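Local coordinates for carbon monoxide dehydrogenase (Thermococcus sp. AM4, PDB 6T7J), which catalyses the reversible oxidation of carbon monoxide to carbon dioxide at a nickel-iron-sulfur cluster, crystallised here in a nickel-free form, probably passing the electrons to a ferredoxin, at residues L89-A94 and H202-G207; L224-S229 and G564-A569; G243-L248 and V310-G315; D260-V265 and K296-V301; C354-V359 and I393-N398. One frame throughout, in Å; residues are numbered along the deposited sequence.

In the fold
None of the five contacts supplies a residue of the broken Fe4S4 cluster pocket; the side chains of D226 (contact 2), M312 (contact 3) and V265 (contact 4) come within about 10, 12 and 12 Å of that cluster. Contact 1, in the helical part, borders the Fe4S4 cluster that I206 touches. The centres of contacts 1 and 2 are about 17 Å apart, and the two meet where I93 CD1 packs 3.6 Å from T565 OG1. Contacts 3 and 4 approach within about 6 Å at nearest atoms, because strand 297-303 runs directly into helix 304-314. Contacts 4 and 5 belong to one parallel sheet and its covering helix, their centres about 12 Å apart, and touch through V298 CG2 and I393 CD1 at 3.5 Å.

Contact 1. Residues L89-A94 and H202-G207. With SF4 (iron/sulfur cluster), chain D.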
# COMPACT_ATOMS: atom_id res chain seq x y z
N LEU A 89 11.07 3.07 -1.64
CA LEU A 89 11.43 2.37 -0.41
C LEU A 89 10.27 2.39 0.59
O LEU A 89 10.04 1.41 1.31
CB LEU A 89 12.68 2.99 0.21
CG LEU A 89 13.41 2.09 1.21
CD1 LEU A 89 14.20 1.02 0.48
CD2 LEU A 89 14.31 2.91 2.12
N LEU A 90 9.54 3.51 0.66
CA LEU A 90 8.39 3.59 1.55
C LEU A 90 7.34 2.56 1.17
O LEU A 90 6.72 1.95 2.05
CB LEU A 90 7.79 5.00 1.50
CG LEU A 90 6.67 5.24 2.51
CD1 LEU A 90 7.16 4.83 3.87
CD2 LEU A 90 6.22 6.69 2.53
N ARG A 91 7.13 2.34 -0.13
CA ARG A 91 6.16 1.33 -0.53
C ARG A 91 6.65 -0.08 -0.22
O ARG A 91 5.84 -0.96 0.10
CB ARG A 91 5.82 1.48 -2.02
CG ARG A 91 4.99 2.73 -2.31
CD ARG A 91 4.15 2.59 -3.56
NE ARG A 91 3.27 3.74 -3.73
CZ ARG A 91 2.59 4.01 -4.84
NH1 ARG A 91 2.70 3.21 -5.89
NH2 ARG A 91 1.82 5.09 -4.90
N MET A 92 7.96 -0.31 -0.29
CA MET A 92 8.50 -1.59 0.17
C MET A 92 8.20 -1.82 1.65
O MET A 92 7.75 -2.91 2.05
CB MET A 92 10.00 -1.66 -0.09
CG MET A 92 10.39 -1.61 -1.56
SD MET A 92 12.14 -1.98 -1.82
CE MET A 92 12.06 -3.73 -2.20
N ILE A 93 8.45 -0.80 2.47
CA ILE A 93 8.15 -0.90 3.90
C ILE A 93 6.66 -1.16 4.11
O ILE A 93 6.27 -1.97 4.96
CB ILE A 93 8.61 0.36 4.64
CG1 ILE A 93 10.14 0.48 4.62
CG2 ILE A 93 8.10 0.36 6.08
CD1 ILE A 93 10.65 1.78 5.17
N ALA A 94 5.81 -0.45 3.36
CA ALA A 94 4.37 -0.63 3.48
C ALA A 94 3.97 -2.07 3.18
O ALA A 94 3.18 -2.66 3.91
CB ALA A 94 3.64 0.33 2.53
N HIS A 202 -0.60 6.61 0.67
CA HIS A 202 -1.05 7.96 0.34
C HIS A 202 0.12 8.92 0.12
O HIS A 202 0.09 9.73 -0.82
CB HIS A 202 -1.97 8.49 1.45
CG HIS A 202 -2.38 9.92 1.27
ND1 HIS A 202 -2.61 10.77 2.33
CD2 HIS A 202 -2.60 10.65 0.15
CE1 HIS A 202 -2.96 11.96 1.87
NE2 HIS A 202 -2.96 11.92 0.55
N ARG A 203 1.16 8.84 0.96
CA ARG A 203 2.28 9.76 0.86
C ARG A 203 3.02 9.59 -0.46
O ARG A 203 3.46 10.58 -1.07
CB ARG A 203 3.24 9.55 2.03
CG ARG A 203 2.80 10.18 3.34
CD ARG A 203 3.84 9.96 4.42
NE ARG A 203 3.41 10.50 5.71
CZ ARG A 203 3.82 11.66 6.21
NH1 ARG A 203 3.37 12.07 7.39
NH2 ARG A 203 4.67 12.42 5.53
N THR A 204 3.18 8.35 -0.92
CA THR A 204 3.87 8.07 -2.17
C THR A 204 3.02 8.36 -3.40
O THR A 204 3.56 8.37 -4.52
CB THR A 204 4.32 6.61 -2.20
OG1 THR A 204 3.17 5.76 -2.16
CG2 THR A 204 5.21 6.31 -1.00
N HIS A 205 1.72 8.57 -3.23
CA HIS A 205 0.86 8.99 -4.33
C HIS A 205 1.43 10.26 -4.96
O HIS A 205 2.10 11.06 -4.30
CB HIS A 205 -0.56 9.23 -3.82
CG HIS A 205 -1.57 9.45 -4.90
ND1 HIS A 205 -1.70 10.64 -5.57
CD2 HIS A 205 -2.53 8.63 -5.39
CE1 HIS A 205 -2.68 10.55 -6.45
NE2 HIS A 205 -3.20 9.34 -6.36
N ILE A 206 1.17 10.43 -6.27
CA ILE A 206 1.75 11.57 -6.97
C ILE A 206 1.27 12.86 -6.31
O ILE A 206 0.09 13.03 -6.00
CB ILE A 206 1.39 11.54 -8.46
CG1 ILE A 206 1.94 12.81 -9.12
CG2 ILE A 206 -0.11 11.44 -8.68
CD1 ILE A 206 2.02 12.76 -10.60
N GLY A 207 2.22 13.77 -6.07
CA GLY A 207 1.87 15.08 -5.55
C GLY A 207 1.46 15.12 -4.10
O GLY A 207 0.68 16.00 -3.72
FE1 SF4 D . 6.07 11.90 -10.99
FE2 SF4 D . 6.55 9.23 -10.70
FE3 SF4 D . 6.85 10.40 -13.22
FE4 SF4 D . 4.42 10.07 -11.92
S1 SF4 D . 5.81 8.41 -12.71
S2 SF4 D . 5.15 11.94 -13.09
S3 SF4 D . 4.86 10.43 -9.71
S4 SF4 D . 8.08 10.83 -11.33
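R91 reaches from helix 81-115 to T204, just beyond R203 in the chain, and hydrogen bonds dominate the meeting. R91 NE gives its N-H to T204 OG1 at 2.6 Å, with an N-H...O angle of 157°. The hydroxyl oxygen lies at the edge of the guanidinium, in its plane. R91 NH2 adds a weak second bond to the same OG1 at 3.1 Å. The hydroxyl is also bonded to the carbonyl O of C200, so it links the arginine to the backbone of helix 193-203. The charge of R91 has a further partner in E558 of the second subunit, to which NH2 forms a salt bridge. Shortening R91 to an alanine would probably leave E558 of the second subunit without this partner and T204 OG1 without its N-H donors.

The region belongs to the helical part of the Ni-CO dehydrogenase fold, where helices pack near the iron-sulfur clusters and the dimer interface. Apolar packing lies beside the polar bonds. L90 CD2 rests 3.7 Å from T204 CG2, and a little farther off it meets the CB of R203. With T204 OG1 set between the backbone N and the carbonyl carbon (chi1 63°), the hydroxyl faces R91 while the methyl is left for L90. The guanidinium of R203 is engaged away from the contact, with D209 and E199.

Beyond T204 the chain turns to the Fe4S4 cluster, whose pocket includes I206. H205 ND1 donates to the carbonyl O of I206 at 3.0 Å, and I206 CD1 packs 3.8 Å from the cluster sulfur S3.

Contact 2. Residues L224-S229 and G564-A569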
# COMPACT_ATOMS: atom_id res chain seq x y z
N LEU A 224 7.80 0.46 12.82
CA LEU A 224 7.56 0.28 14.25
C LEU A 224 6.18 -0.32 14.49
O LEU A 224 6.02 -1.18 15.38
CB LEU A 224 7.72 1.60 14.98
CG LEU A 224 9.15 2.11 15.11
CD1 LEU A 224 9.20 3.44 15.87
CD2 LEU A 224 10.03 1.07 15.78
N ALA A 225 5.18 0.11 13.73
CA ALA A 225 3.87 -0.53 13.80
C ALA A 225 3.97 -2.02 13.48
O ALA A 225 3.22 -2.83 14.04
CB ALA A 225 2.88 0.15 12.85
N ASP A 226 4.88 -2.40 12.58
CA ASP A 226 5.09 -3.82 12.30
C ASP A 226 5.75 -4.52 13.48
O ASP A 226 5.17 -5.44 14.08
CB ASP A 226 5.93 -3.99 11.03
CG ASP A 226 6.19 -5.46 10.68
OD1 ASP A 226 5.68 -6.36 11.37
OD2 ASP A 226 6.92 -5.71 9.69
N GLY A 227 6.97 -4.11 13.82
CA GLY A 227 7.80 -4.92 14.70
C GLY A 227 7.29 -4.98 16.13
O GLY A 227 7.22 -6.05 16.73
N TRP A 228 6.92 -3.83 16.69
CA TRP A 228 6.53 -3.74 18.09
C TRP A 228 5.03 -3.95 18.30
O TRP A 228 4.54 -3.73 19.42
CB TRP A 228 6.96 -2.40 18.67
CG TRP A 228 8.42 -2.36 19.01
CD1 TRP A 228 9.42 -1.79 18.28
CD2 TRP A 228 9.05 -2.92 20.17
NE1 TRP A 228 10.63 -1.96 18.91
CE2 TRP A 228 10.43 -2.65 20.07
CE3 TRP A 228 8.58 -3.63 21.28
CZ2 TRP A 228 11.34 -3.06 21.04
CZ3 TRP A 228 9.49 -4.04 22.24
CH2 TRP A 228 10.85 -3.75 22.11
N SER A 229 4.29 -4.36 17.27
CA SER A 229 2.86 -4.57 17.42
C SER A 229 2.38 -5.76 16.59
O SER A 229 2.06 -6.81 17.15
CB SER A 229 2.09 -3.31 17.04
OG SER A 229 0.69 -3.50 17.17
N GLY A 564 14.30 -4.75 8.74
CA GLY A 564 15.52 -3.98 8.90
C GLY A 564 15.24 -2.56 9.34
O GLY A 564 15.97 -2.00 10.17
N THR A 565 14.18 -1.96 8.81
CA THR A 565 13.85 -0.59 9.18
C THR A 565 13.44 -0.50 10.65
O THR A 565 13.84 0.44 11.35
CB THR A 565 12.76 -0.03 8.28
OG1 THR A 565 13.18 -0.11 6.91
CG2 THR A 565 12.47 1.43 8.63
N TYR A 566 12.65 -1.46 11.14
CA TYR A 566 12.26 -1.36 12.55
C TYR A 566 13.37 -1.83 13.48
O TYR A 566 13.37 -1.45 14.66
CB TYR A 566 10.94 -2.09 12.82
CG TYR A 566 10.89 -3.61 12.90
CD1 TYR A 566 11.61 -4.32 13.85
CD2 TYR A 566 10.06 -4.33 12.05
CE1 TYR A 566 11.54 -5.70 13.93
CE2 TYR A 566 9.98 -5.71 12.12
CZ TYR A 566 10.72 -6.39 13.06
OH TYR A 566 10.64 -7.76 13.13
N PHE A 567 14.32 -2.62 12.99
CA PHE A 567 15.54 -2.84 13.75
C PHE A 567 16.30 -1.53 13.92
O PHE A 567 16.59 -1.10 15.04
CB PHE A 567 16.42 -3.90 13.08
CG PHE A 567 16.08 -5.30 13.49
CD1 PHE A 567 15.38 -5.55 14.67
CD2 PHE A 567 16.45 -6.38 12.71
CE1 PHE A 567 15.06 -6.83 15.05
CE2 PHE A 567 16.13 -7.67 13.08
CZ PHE A 567 15.44 -7.90 14.26
N VAL A 568 16.58 -0.84 12.80
CA VAL A 568 17.22 0.47 12.87
C VAL A 568 16.48 1.37 13.84
O VAL A 568 17.06 1.94 14.77
CB VAL A 568 17.32 1.10 11.47
CG1 VAL A 568 17.74 2.55 11.57
CG2 VAL A 568 18.30 0.32 10.60
N ALA A 569 15.16 1.49 13.66
CA ALA A 569 14.35 2.38 14.50
C ALA A 569 14.36 1.96 15.96
O ALA A 569 14.19 2.80 16.84
CB ALA A 569 12.92 2.42 13.97
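Y566 lays its ring against the backbone of G227 where helix 212-242 of the helical part crosses helix 558-569. The latter follows strand 548-552 and precedes strand 574-576 in a beta-alpha-beta unit of a parallel, Rossmann-like sheet. The short helix segments cross at -79°, with axes 8.7 Å apart at closest approach.

Y566 has the most surface buried here. G227 CA sits over the centre of its ring, 3.5 Å from the centroid and only 11° off the normal, a CH-pi contact. The ring is brought there by CG lying between the backbone N and the carbonyl carbon (chi1 76°), which swings it across to the facing helix. Glycine suits this place, since a CB on G227 would clash with Y566 CD1.

L224 comes next. Although L224 sets out away from helix 558-569, its branch turns back, and CD2 packs 3.7 Å from A569 CB. Its backbone N meets the CB of Y566, so the leucine borders the base of the tyrosine while G227 covers the ring.

D226 approaches the rim of the same ring, its carboxylate plane turned steeply against it. No hydrogen bond joins them: OD2 is bonded to S562 and H100, and OD1 to S231, which fix the carboxylate's rotation. Of its two oxygens, OD2 comes nearer the tyrosine, 3.9 Å from Y566 CE2.

Contact 3. Residues G243-L248 and V310-G315; sequences GTPKPL and VLMRLG
P245, in the loop after helix 212-242, and L248, at the start of strand 248-252, press against the C-terminal part of helix 304-314. The same helix begins with C304 and C305 of the active-site cluster pocket, so the contact covers the far part of a helix that starts at the metal site.

M312 folds over to meet the proline. Its CG is anti to the carbonyl carbon, and the chain then bends at chi2 (-93°) and again at chi3, which brings CE to 3.8 Å from P245 CB. R313 has a first torsion away from the staggered positions, chi1 -100°, and is bent further along; it runs beside P245, pointing the same way. Its NE makes a weak hydrogen bond, 3.2 Å long, to the carbonyl O of G243. The ends of the guanidinium belong to salt bridges outside the two segments, NH2 with D239 and NH1 with E309.

L248 has CG between the backbone N and the carbonyl carbon, chi1 54°. From there its two methyls rest on neighbouring carbonyls. L248 CD1 lies 3.4 Å from L311 O. L248 CD2 lies 3.3 Å from M312 O. CD1 also packs 3.7 Å from the CA of G315, whose positive phi marks the chain's exit from the helix.

Apart from the weak arginine bond, the join is van der Waals in kind, with the leucine methyls against backbone carbonyls and the proline ring against the methionine methyl and the arginine chain; the arginine charge is probably balanced by D239 and E309, with R527 also close.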
# COMPACT_ATOMS: atom_id res chain seq x y z
N GLY A 243 1.79 -22.88 22.24
CA GLY A 243 2.87 -23.13 23.17
C GLY A 243 4.10 -22.28 22.92
O GLY A 243 4.49 -22.07 21.76
N THR A 244 4.70 -21.77 23.99
CA THR A 244 5.95 -21.03 23.86
C THR A 244 7.09 -22.00 23.56
O THR A 244 7.24 -23.00 24.27
CB THR A 244 6.24 -20.24 25.13
OG1 THR A 244 5.17 -19.33 25.39
CG2 THR A 244 7.54 -19.45 24.98
N PRO A 245 7.88 -21.76 22.52
CA PRO A 245 8.94 -22.71 22.17
C PRO A 245 9.94 -22.91 23.30
O PRO A 245 10.33 -21.97 23.99
CB PRO A 245 9.60 -22.06 20.94
CG PRO A 245 8.53 -21.22 20.35
CD PRO A 245 7.74 -20.69 21.51
N LYS A 246 10.34 -24.16 23.48
CA LYS A 246 11.36 -24.58 24.43
C LYS A 246 12.40 -25.39 23.67
O LYS A 246 12.10 -25.96 22.61
CB LYS A 246 10.77 -25.40 25.57
CG LYS A 246 9.92 -24.59 26.54
CD LYS A 246 10.71 -23.44 27.15
CE LYS A 246 9.84 -22.21 27.37
NZ LYS A 246 8.75 -22.46 28.35
N PRO A 247 13.64 -25.45 24.17
CA PRO A 247 14.71 -26.10 23.41
C PRO A 247 14.38 -27.55 23.07
O PRO A 247 13.87 -28.31 23.90
CB PRO A 247 15.92 -26.00 24.34
CG PRO A 247 15.65 -24.80 25.17
CD PRO A 247 14.16 -24.79 25.38
N LEU A 248 14.67 -27.93 21.83
CA LEU A 248 14.48 -29.28 21.34
C LEU A 248 15.48 -29.52 20.22
O LEU A 248 16.21 -28.62 19.81
CB LEU A 248 13.04 -29.52 20.88
CG LEU A 248 12.46 -28.54 19.85
CD1 LEU A 248 12.76 -29.00 18.42
CD2 LEU A 248 10.97 -28.38 20.05
N VAL A 310 6.64 -24.92 12.91
CA VAL A 310 6.43 -26.31 13.31
C VAL A 310 7.73 -26.92 13.84
O VAL A 310 7.69 -27.83 14.68
CB VAL A 310 5.84 -27.14 12.15
CG1 VAL A 310 4.43 -26.68 11.85
CG2 VAL A 310 6.71 -27.06 10.92
N LEU A 311 8.88 -26.42 13.41
CA LEU A 311 10.15 -26.91 13.94
C LEU A 311 10.35 -26.47 15.38
O LEU A 311 10.73 -27.27 16.24
CB LEU A 311 11.30 -26.40 13.06
CG LEU A 311 12.72 -26.50 13.63
CD1 LEU A 311 13.23 -27.92 13.50
CD2 LEU A 311 13.66 -25.53 12.94
N MET A 312 10.09 -25.19 15.67
CA MET A 312 10.27 -24.67 17.01
C MET A 312 9.29 -25.28 18.00
O MET A 312 9.63 -25.47 19.17
CB MET A 312 10.13 -23.14 17.02
CG MET A 312 11.14 -22.41 16.15
SD MET A 312 12.61 -21.88 17.05
CE MET A 312 11.89 -20.76 18.25
N ARG A 313 8.07 -25.59 17.56
CA ARG A 313 7.07 -26.06 18.51
C ARG A 313 6.97 -27.58 18.59
O ARG A 313 6.82 -28.12 19.70
CB ARG A 313 5.69 -25.49 18.16
CG ARG A 313 5.31 -24.30 19.04
CD ARG A 313 4.58 -23.25 18.23
NE ARG A 313 4.95 -21.90 18.63
CZ ARG A 313 4.72 -20.82 17.90
NH1 ARG A 313 4.10 -20.92 16.73
NH2 ARG A 313 5.10 -19.62 18.34
N LEU A 314 7.07 -28.30 17.47
CA LEU A 314 6.83 -29.73 17.46
C LEU A 314 8.06 -30.57 17.14
O LEU A 314 8.03 -31.78 17.33
CB LEU A 314 5.72 -30.07 16.45
CG LEU A 314 4.53 -29.11 16.47
CD1 LEU A 314 3.70 -29.24 15.21
CD2 LEU A 314 3.68 -29.35 17.71
N GLY A 315 9.14 -29.95 16.66
CA GLY A 315 10.29 -30.71 16.23
C GLY A 315 10.18 -31.24 14.82
O GLY A 315 10.90 -32.18 14.46

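Contact 4. Residues D260-V265 and K296-V301; sequences DYVNIV and KGVNVV
V262 and I264 pair with their parallel neighbours through a ladder of backbone hydrogen bonds linking strands 261-268 and 297-303, adjacent strands of a Rossmann-like sheet joined by a beta-alpha-beta crossover through helices 271-281 and 284-292. V262 N donates to G297 O at 3.0 Å, and V262 O accepts from N299 N at 2.8 Å. One step on, I264 N is bonded to N299 O at 3.0 Å and I264 O to V301 N at 2.9 Å. At the strand entry K296 N meets D260 O at 2.6 Å, the bond almost straight. Outward donors are met too, V298 N by Q287 OE1 and N263 N by E335 OE1.

The asparagines carry the side-chain pairing. N299 ND2 donates to N263 OD1 at 3.2 Å, in the amide plane of N299, while the two amides stand 80° apart. N263 ND2 is also bonded to K258 O and A333 O, and N299 ND2 to V256 O. On the opposite face of the sheet V262, I264, V298 and V300 are apolar and meet helix residues such as I393 and A281.

K296 CB lies over one face of the Y261 ring, 3.7 Å from the centroid, and its extended chain runs beside D260, where NZ forms a long salt bridge of 3.6 Å with OD2. The chemistry therefore divides: directed backbone and amide bonds fix the strand register, while the charged pair probably adds a looser hold at the N-terminal ends of the strands.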
# COMPACT_ATOMS: atom_id res chain seq x y z
N ASP A 260 10.53 -44.34 1.49
CA ASP A 260 9.43 -45.26 1.72
C ASP A 260 8.29 -44.63 2.52
O ASP A 260 7.39 -45.35 2.96
CB ASP A 260 9.93 -46.51 2.44
CG ASP A 260 11.16 -47.10 1.79
OD1 ASP A 260 11.29 -47.02 0.55
OD2 ASP A 260 12.00 -47.65 2.53
N TYR A 261 8.31 -43.32 2.71
CA TYR A 261 7.24 -42.61 3.39
C TYR A 261 6.62 -41.59 2.45
O TYR A 261 7.31 -41.00 1.60
CB TYR A 261 7.75 -41.88 4.64
CG TYR A 261 8.21 -42.78 5.77
CD1 TYR A 261 9.42 -43.46 5.69
CD2 TYR A 261 7.45 -42.92 6.93
CE1 TYR A 261 9.85 -44.27 6.72
CE2 TYR A 261 7.88 -43.73 7.97
CZ TYR A 261 9.08 -44.40 7.86
OH TYR A 261 9.51 -45.20 8.89
N VAL A 262 5.31 -41.39 2.59
CA VAL A 262 4.67 -40.22 1.99
C VAL A 262 5.38 -38.98 2.50
O VAL A 262 5.65 -38.86 3.70
CB VAL A 262 3.17 -40.19 2.34
CG1 VAL A 262 2.51 -38.96 1.74
CG2 VAL A 262 2.49 -41.47 1.87
N ASN A 263 5.71 -38.07 1.60
CA ASN A 263 6.39 -36.83 1.98
C ASN A 263 5.44 -35.66 1.78
O ASN A 263 4.97 -35.43 0.66
CB ASN A 263 7.67 -36.63 1.16
CG ASN A 263 8.78 -37.58 1.57
OD1 ASN A 263 9.07 -37.75 2.75
ND2 ASN A 263 9.41 -38.22 0.58
N ILE A 264 5.15 -34.94 2.85
CA ILE A 264 4.27 -33.78 2.80
C ILE A 264 5.05 -32.57 3.26
O ILE A 264 5.56 -32.54 4.39
CB ILE A 264 3.01 -33.97 3.66
CG1 ILE A 264 2.25 -35.23 3.23
CG2 ILE A 264 2.11 -32.75 3.57
CD1 ILE A 264 1.03 -35.51 4.08
N VAL A 265 5.15 -31.56 2.40
CA VAL A 265 5.86 -30.32 2.72
C VAL A 265 4.84 -29.28 3.15
O VAL A 265 3.78 -29.15 2.53
CB VAL A 265 6.69 -29.83 1.52
CG1 VAL A 265 7.42 -28.53 1.87
CG2 VAL A 265 7.68 -30.90 1.08
N LYS A 296 5.60 -46.76 4.29
CA LYS A 296 5.88 -47.05 5.69
C LYS A 296 5.14 -46.11 6.63
O LYS A 296 4.90 -46.47 7.79
CB LYS A 296 7.39 -46.97 5.95
CG LYS A 296 8.20 -47.98 5.15
CD LYS A 296 9.60 -48.14 5.71
CE LYS A 296 10.39 -49.16 4.91
NZ LYS A 296 11.65 -49.57 5.60
N GLY A 297 4.78 -44.92 6.16
CA GLY A 297 4.10 -43.95 7.00
C GLY A 297 4.02 -42.61 6.30
O GLY A 297 4.10 -42.54 5.07
N VAL A 298 3.86 -41.55 7.09
CA VAL A 298 3.78 -40.19 6.58
C VAL A 298 4.82 -39.34 7.28
O VAL A 298 4.84 -39.27 8.52
CB VAL A 298 2.38 -39.58 6.75
CG1 VAL A 298 2.36 -38.15 6.22
CG2 VAL A 298 1.34 -40.42 6.03
N ASN A 299 5.67 -38.69 6.50
CA ASN A 299 6.72 -37.80 6.98
C ASN A 299 6.39 -36.39 6.52
O ASN A 299 6.31 -36.12 5.31
CB ASN A 299 8.08 -38.26 6.44
CG ASN A 299 9.19 -37.26 6.71
OD1 ASN A 299 9.38 -36.81 7.84
ND2 ASN A 299 9.96 -36.94 5.67
N VAL A 300 6.15 -35.50 7.48
CA VAL A 300 5.86 -34.10 7.19
C VAL A 300 7.10 -33.27 7.48
O VAL A 300 7.65 -33.33 8.59
CB VAL A 300 4.66 -33.59 8.01
CG1 VAL A 300 4.05 -32.36 7.34
CG2 VAL A 300 3.65 -34.69 8.14
N VAL A 301 7.54 -32.51 6.49
CA VAL A 301 8.68 -31.62 6.60
C VAL A 301 8.20 -30.20 6.35
O VAL A 301 7.15 -29.97 5.75
CB VAL A 301 9.80 -32.02 5.63
CG1 VAL A 301 10.17 -33.48 5.82
CG2 VAL A 301 9.36 -31.76 4.19

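Contact 5. Residues C354-V359 and I393-N398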
# COMPACT_ATOMS: atom_id res chain seq x y z
N CYS A 354 5.79 -31.12 -13.73
CA CYS A 354 6.65 -32.11 -14.35
C CYS A 354 6.84 -33.34 -13.47
O CYS A 354 7.63 -34.22 -13.81
CB CYS A 354 8.01 -31.49 -14.70
SG CYS A 354 7.95 -30.35 -16.10
N TYR A 355 6.12 -33.41 -12.35
CA TYR A 355 6.11 -34.59 -11.50
C TYR A 355 4.65 -34.92 -11.19
O TYR A 355 3.72 -34.49 -11.88
CB TYR A 355 6.92 -34.37 -10.22
CG TYR A 355 8.37 -34.01 -10.44
CD1 TYR A 355 8.75 -32.70 -10.68
CD2 TYR A 355 9.36 -34.98 -10.40
CE1 TYR A 355 10.08 -32.37 -10.88
CE2 TYR A 355 10.69 -34.67 -10.60
CZ TYR A 355 11.04 -33.36 -10.84
OH TYR A 355 12.36 -33.03 -11.04
N HIS A 356 4.44 -35.71 -10.14
CA HIS A 356 3.11 -35.96 -9.60
C HIS A 356 2.71 -34.97 -8.52
O HIS A 356 1.54 -34.94 -8.13
CB HIS A 356 3.04 -37.38 -9.02
CG HIS A 356 3.89 -37.58 -7.80
ND1 HIS A 356 5.13 -36.98 -7.66
CD2 HIS A 356 3.69 -38.30 -6.68
CE1 HIS A 356 5.65 -37.33 -6.49
NE2 HIS A 356 4.79 -38.13 -5.88
N THR A 357 3.65 -34.14 -8.06
CA THR A 357 3.46 -33.30 -6.89
C THR A 357 2.24 -32.40 -7.04
O THR A 357 2.02 -31.79 -8.09
CB THR A 357 4.71 -32.45 -6.65
OG1 THR A 357 5.83 -33.31 -6.42
CG2 THR A 357 4.51 -31.53 -5.45
N LYS A 358 1.45 -32.31 -5.97
CA LYS A 358 0.29 -31.44 -5.92
C LYS A 358 0.60 -30.21 -5.07
O LYS A 358 1.01 -30.34 -3.91
CB LYS A 358 -0.93 -32.18 -5.36
CG LYS A 358 -1.44 -33.29 -6.26
CD LYS A 358 -1.96 -34.47 -5.45
CE LYS A 358 -2.75 -35.43 -6.33
NZ LYS A 358 -3.99 -34.79 -6.87
N VAL A 359 0.39 -29.03 -5.65
CA VAL A 359 0.55 -27.76 -4.96
C VAL A 359 -0.83 -27.37 -4.42
O VAL A 359 -1.70 -26.96 -5.18
CB VAL A 359 1.11 -26.68 -5.89
CG1 VAL A 359 1.04 -25.30 -5.23
CG2 VAL A 359 2.53 -27.02 -6.31
N ILE A 393 -1.45 -38.77 0.62
CA ILE A 393 -1.23 -40.21 0.77
C ILE A 393 -1.73 -40.96 -0.45
O ILE A 393 -1.11 -41.94 -0.89
CB ILE A 393 -1.90 -40.71 2.06
CG1 ILE A 393 -1.13 -40.22 3.29
CG2 ILE A 393 -2.00 -42.23 2.06
CD1 ILE A 393 -1.87 -40.39 4.57
N GLU A 394 -2.84 -40.51 -1.03
CA GLU A 394 -3.38 -41.16 -2.21
C GLU A 394 -2.55 -40.85 -3.45
O GLU A 394 -2.56 -41.63 -4.41
CB GLU A 394 -4.83 -40.75 -2.42
CG GLU A 394 -5.77 -41.28 -1.35
CD GLU A 394 -6.95 -40.36 -1.09
OE1 GLU A 394 -7.73 -40.65 -0.16
OE2 GLU A 394 -7.09 -39.35 -1.81
N ASN A 395 -1.85 -39.71 -3.46
CA ASN A 395 -0.93 -39.43 -4.55
C ASN A 395 0.38 -40.20 -4.44
O ASN A 395 1.10 -40.31 -5.43
CB ASN A 395 -0.63 -37.93 -4.64
CG ASN A 395 0.00 -37.54 -5.96
OD1 ASN A 395 -0.28 -38.14 -7.00
ND2 ASN A 395 0.87 -36.54 -5.92
N TYR A 396 0.71 -40.70 -3.24
CA TYR A 396 1.94 -41.47 -3.07
C TYR A 396 2.20 -42.54 -4.14
O TYR A 396 3.36 -42.64 -4.59
CB TYR A 396 1.96 -42.13 -1.68
CG TYR A 396 3.20 -42.97 -1.43
CD1 TYR A 396 4.41 -42.38 -1.10
CD2 TYR A 396 3.15 -44.36 -1.50
CE1 TYR A 396 5.54 -43.15 -0.87
CE2 TYR A 396 4.27 -45.14 -1.27
CZ TYR A 396 5.47 -44.52 -0.95
OH TYR A 396 6.59 -45.28 -0.71
N PRO A 397 1.23 -43.35 -4.58
CA PRO A 397 1.55 -44.35 -5.62
C PRO A 397 2.03 -43.77 -6.94
O PRO A 397 2.58 -44.51 -7.76
CB PRO A 397 0.22 -45.10 -5.80
CG PRO A 397 -0.48 -44.93 -4.51
CD PRO A 397 -0.12 -43.56 -4.03
N ASN A 398 1.84 -42.47 -7.17
CA ASN A 398 2.21 -41.85 -8.44
C ASN A 398 3.64 -41.32 -8.44
O ASN A 398 4.04 -40.68 -9.42
CB ASN A 398 1.24 -40.72 -8.78
CG ASN A 398 -0.17 -41.22 -9.01
OD1 ASN A 398 -0.37 -42.23 -9.69
ND2 ASN A 398 -1.14 -40.51 -8.45
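N395, late in helix 381-395, reaches H356 in the loop that enters strand 358-361, so that the helix is tied to the start of that strand in the parallel Rossmann-like sheet it covers.

One hydrogen bond crosses the contact: N395 ND2 donates to the carbonyl O of H356 at 2.8 Å, approaching from above the carbonyl plane rather than within it. The amide has CG anti to the backbone N (chi1 -165°), which extends it toward the strand, and ND2 is also bonded to E335 O. A leucine in place of N395 would probably leave the carbonyls of H356 and E335 without this donor and the amide of N398 free to turn.

Van der Waals contacts fill in beside it. K358 lays its aliphatic chain against the amide, CE 3.5 Å from N395 CG. H356 CB packs 3.8 Å from N398 CB. The imidazole is turned so that its CD2 comes near N395 ND2, and its NE2 is bonded to E335 OE2.

From the 3-10 segment 396-398, N398 closes back on the same asparagine: its ND2 donates to N395 OD1 at 2.9 Å, in the carbonyl plane and with an N-H...O angle of 172°.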